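Local coordinates for delta-aminolevulinic acid dehydratase (Toxoplasma gondii ME49, PDB 3OBK), which catalyses, as porphobilinogen synthase (EC 4.2.1.24), the condensation of two molecules of 5-aminolevulinic acid into the pyrrole porphobilinogen, an early step of haem biosynthesis, at residues S68-M72 / E73-K77; P268-P271 / Y272-V275. All coordinates share one frame; numbering follows the deposited sequence.

Interaction 1. Residues S68-M72 / E73-K77. With EDO (1,2-ethanediol), chain O.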
# COMPACT_ATOMS: atom_id res chain seq x y z
N SER A 68 42.98 13.73 -14.58
CA SER A 68 44.12 14.54 -14.18
C SER A 68 43.72 15.67 -13.24
O SER A 68 42.55 16.07 -13.19
CB SER A 68 44.76 15.15 -15.42
OG SER A 68 45.59 14.22 -16.12
N ARG A 69 44.71 16.18 -12.51
CA ARG A 69 44.58 17.51 -11.92
C ARG A 69 44.80 18.49 -13.05
O ARG A 69 45.91 18.64 -13.53
CB ARG A 69 45.60 17.77 -10.83
CG ARG A 69 45.47 16.89 -9.64
CD ARG A 69 46.45 17.30 -8.61
NE ARG A 69 46.41 16.45 -7.42
CZ ARG A 69 47.45 16.23 -6.61
NH1 ARG A 69 48.63 16.80 -6.84
NH2 ARG A 69 47.31 15.43 -5.55
N LEU A 70 43.74 19.18 -13.45
CA LEU A 70 43.80 20.05 -14.62
C LEU A 70 44.22 21.49 -14.28
O LEU A 70 43.78 22.07 -13.29
CB LEU A 70 42.47 20.05 -15.37
CG LEU A 70 42.01 18.69 -15.89
CD1 LEU A 70 40.52 18.69 -16.22
CD2 LEU A 70 42.82 18.23 -17.09
N SER A 71 45.05 22.05 -15.13
CA SER A 71 45.28 23.47 -15.12
C SER A 71 44.02 24.19 -15.55
O SER A 71 43.18 23.63 -16.25
CB SER A 71 46.40 23.82 -16.11
OG SER A 71 45.93 23.78 -17.45
N MET A 72 43.92 25.45 -15.22
CA MET A 72 42.79 26.23 -15.66
C MET A 72 42.61 26.14 -17.17
O MET A 72 41.53 25.92 -17.65
CB MET A 72 42.92 27.68 -15.24
CG MET A 72 41.67 28.48 -15.51
SD MET A 72 40.43 28.07 -14.29
CE MET A 72 41.10 29.05 -12.92
N GLU A 73 43.67 26.32 -17.93
CA GLU A 73 43.58 26.29 -19.38
C GLU A 73 43.03 24.92 -19.86
O GLU A 73 42.15 24.85 -20.69
CB GLU A 73 44.95 26.58 -19.98
CG GLU A 73 44.94 26.81 -21.43
CD GLU A 73 46.10 26.10 -22.19
OE1 GLU A 73 47.24 26.68 -22.29
OE2 GLU A 73 45.83 24.96 -22.69
N ASP A 74 43.55 23.83 -19.31
CA ASP A 74 43.15 22.49 -19.70
C ASP A 74 41.74 22.15 -19.21
O ASP A 74 41.04 21.37 -19.86
CB ASP A 74 44.16 21.43 -19.19
CG ASP A 74 45.41 21.31 -20.08
OD1 ASP A 74 45.44 21.91 -21.17
OD2 ASP A 74 46.37 20.60 -19.68
N LEU A 75 41.32 22.76 -18.09
CA LEU A 75 39.92 22.68 -17.65
C LEU A 75 38.97 23.14 -18.74
O LEU A 75 38.05 22.44 -19.10
CB LEU A 75 39.67 23.49 -16.38
CG LEU A 75 38.26 23.48 -15.81
CD1 LEU A 75 37.75 22.06 -15.39
CD2 LEU A 75 38.17 24.44 -14.63
N LEU A 76 39.22 24.33 -19.26
CA LEU A 76 38.43 24.84 -20.37
C LEU A 76 38.51 23.89 -21.57
O LEU A 76 37.49 23.62 -22.18
CB LEU A 76 38.86 26.24 -20.76
CG LEU A 76 38.98 27.34 -19.69
CD1 LEU A 76 39.03 28.71 -20.36
CD2 LEU A 76 37.88 27.34 -18.61
N LYS A 77 39.69 23.37 -21.90
CA LYS A 77 39.78 22.43 -23.04
C LYS A 77 38.90 21.22 -22.78
O LYS A 77 38.21 20.74 -23.68
CB LYS A 77 41.23 21.98 -23.35
C1 EDO O . 41.43 14.52 -18.68
O1 EDO O . 42.64 13.76 -18.47
C2 EDO O . 40.46 14.48 -17.48
O2 EDO O . 41.01 15.07 -16.28
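Ser71 O takes the amide hydrogen of Leu75 N at 2.8 Å, with the N-H coming at the oxygen almost head-on (C=O...N 170°). One residue on, Leu76 N reaches Met72 O at 3.2 Å, tilted 19° from the carbonyl plane, and the helix hydrogen-bonding pattern has begun. The side chain of Ser71 does the capping: OG sits between the backbone N and the carbonyl carbon (chi1 76°), which swings it over the first turn to accept a nearly straight bond from Asp74 N at 3.0 Å. This is a serine N-cap, and Ser71 is the junction between strand 68-70 and helix 72-84, the helix that leads into strand 89-95 of the TIM barrel. Asp74 CB lies 3.4 Å from Ser71 OG, while Asp74 OD2 bonds to Ser58 OG, which also accepts from Ser71 N; Ser58 thus joins cap and carboxylate where a classical capping box would have a direct bond. Leu70 and Leu75 form the apolar side. Leu70 lays CB 4.0 Å from Leu75 N and CD1 4.4 Å from Leu75 CD1, and both side chains rest on Leu50 of strand 46-53. Leu70 crosses Asp74 at about a right angle, its CD2 4.1 Å from Asp74 CB. The Met72 chain folds back on itself through its last two torsions, so that SD lies 4.3 Å from Leu75 CD2, and it also touches Leu114 of helix 114-125. Back on the strand, Ser68 N donates to O2 of an ethanediol, probably from the crystallisation liquor, which is bonded to Gly66 O as well.

Interaction 2. Residues P268-P271 / Y272-V275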
# COMPACT_ATOMS: atom_id res chain seq x y z
N PRO A 268 28.11 6.26 -2.30
CA PRO A 268 28.56 5.84 -3.63
C PRO A 268 27.49 5.22 -4.52
O PRO A 268 26.32 5.33 -4.24
CB PRO A 268 29.68 4.84 -3.33
CG PRO A 268 30.13 5.21 -1.93
CD PRO A 268 28.92 5.67 -1.23
N GLY A 269 27.91 4.58 -5.61
CA GLY A 269 27.02 4.26 -6.72
C GLY A 269 26.51 2.84 -6.78
O GLY A 269 25.52 2.51 -6.14
N LEU A 270 27.19 2.00 -7.54
CA LEU A 270 26.76 0.63 -7.75
C LEU A 270 26.50 -0.11 -6.44
O LEU A 270 25.50 -0.80 -6.30
CB LEU A 270 27.78 -0.15 -8.59
CG LEU A 270 27.80 0.18 -10.07
CD1 LEU A 270 28.78 -0.75 -10.78
CD2 LEU A 270 26.40 0.08 -10.67
N PRO A 271 27.40 0.02 -5.46
CA PRO A 271 27.07 -0.68 -4.23
C PRO A 271 25.92 -0.09 -3.43
O PRO A 271 25.68 -0.56 -2.34
CB PRO A 271 28.36 -0.62 -3.41
CG PRO A 271 29.41 -0.10 -4.31
CD PRO A 271 28.71 0.66 -5.40
N TYR A 272 25.22 0.93 -3.92
CA TYR A 272 24.09 1.51 -3.16
C TYR A 272 22.80 1.61 -3.99
O TYR A 272 21.88 2.38 -3.67
CB TYR A 272 24.54 2.83 -2.54
CG TYR A 272 25.61 2.60 -1.51
CD1 TYR A 272 25.28 2.30 -0.19
CD2 TYR A 272 26.97 2.58 -1.86
CE1 TYR A 272 26.27 2.04 0.77
CE2 TYR A 272 27.98 2.31 -0.91
CZ TYR A 272 27.61 2.03 0.40
OH TYR A 272 28.57 1.73 1.35
N LEU A 273 22.70 0.78 -5.04
CA LEU A 273 21.56 0.84 -5.95
C LEU A 273 20.28 0.52 -5.21
O LEU A 273 19.24 1.04 -5.55
CB LEU A 273 21.75 -0.07 -7.18
CG LEU A 273 22.91 0.20 -8.19
CD1 LEU A 273 22.90 -0.80 -9.36
CD2 LEU A 273 22.91 1.65 -8.68
N ASP A 274 20.36 -0.27 -4.16
CA ASP A 274 19.18 -0.52 -3.31
C ASP A 274 18.67 0.74 -2.63
O ASP A 274 17.46 0.93 -2.50
CB ASP A 274 19.42 -1.61 -2.24
CG ASP A 274 20.52 -1.26 -1.31
OD1 ASP A 274 21.60 -0.89 -1.84
OD2 ASP A 274 20.36 -1.34 -0.07
N VAL A 275 19.58 1.57 -2.15
CA VAL A 275 19.18 2.79 -1.49
C VAL A 275 18.63 3.77 -2.53
O VAL A 275 17.64 4.44 -2.30
CB VAL A 275 20.37 3.41 -0.74
CG1 VAL A 275 19.98 4.76 -0.08
CG2 VAL A 275 20.87 2.41 0.27
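The Pro268 ring runs alongside the Tyr272 ring, in the loop that joins strand 263-267 to helix 273-282 of the TIM barrel. The peptide bond leading into Pro268 is cis, and the side chain of this proline is about 7 Å from the bound porphobilinogen, so the loop leaves its strand next to the product pocket. Pro268 CD meets Tyr272 CE2 obliquely at 3.5 Å. Over one face of the same ring sits the carbonyl oxygen of Pro271, 3.3 Å from Tyr272 CG, and Gly269 N lies near the ring plane at the edge. With CG beside its own backbone N (chi1 -65°) and the ring turned roughly perpendicular to the CA-CB-CG plane (chi2 -86°), Tyr272 presents that face to the carbonyl just before it. The ring also stacks with Tyr214, while its OH is bonded to Glu316 of the second subunit, and Arg323 and Ser320 of that subunit bond to Pro271 O, so the turn is part of a subunit interface.

The backbone folds as a type I turn: Tyr272 N donates to Gly269 O at 2.7 Å, from above the carbonyl plane rather than along a lone pair. Glu295 fixes the start of the turn, its two carboxylate oxygens each accepting one amide, from Gly269 N and Leu270 N. Leu273, just past the N-cap Tyr272, runs alongside Leu270, both side chains leaning on helix 310-324. A weak bond of 3.5 Å ties Leu273 N to Leu270 O, and Leu270 CD2 packs 3.8 Å from Leu273 CD1.

Overall arrangement
Both contacts sit where the chain enters a helix of the same TIM barrel, on opposite sides of the chain's centre and about 20 Å apart at their nearest atoms. Interaction 1 is partly buried, its centre about 19 Å from the centre of the chain, and touches no other chain of the assembly; its cap is a serine side chain, with leucines facing the barrel. Interaction 2 is wholly buried, its centre about 12 Å from that of the chain. Its helix is entered through a proline-containing turn with Tyr272 at the N-cap position, without a side-chain capping bond across the segments, and charged partners come both from Glu295 of the same chain and from a second subunit.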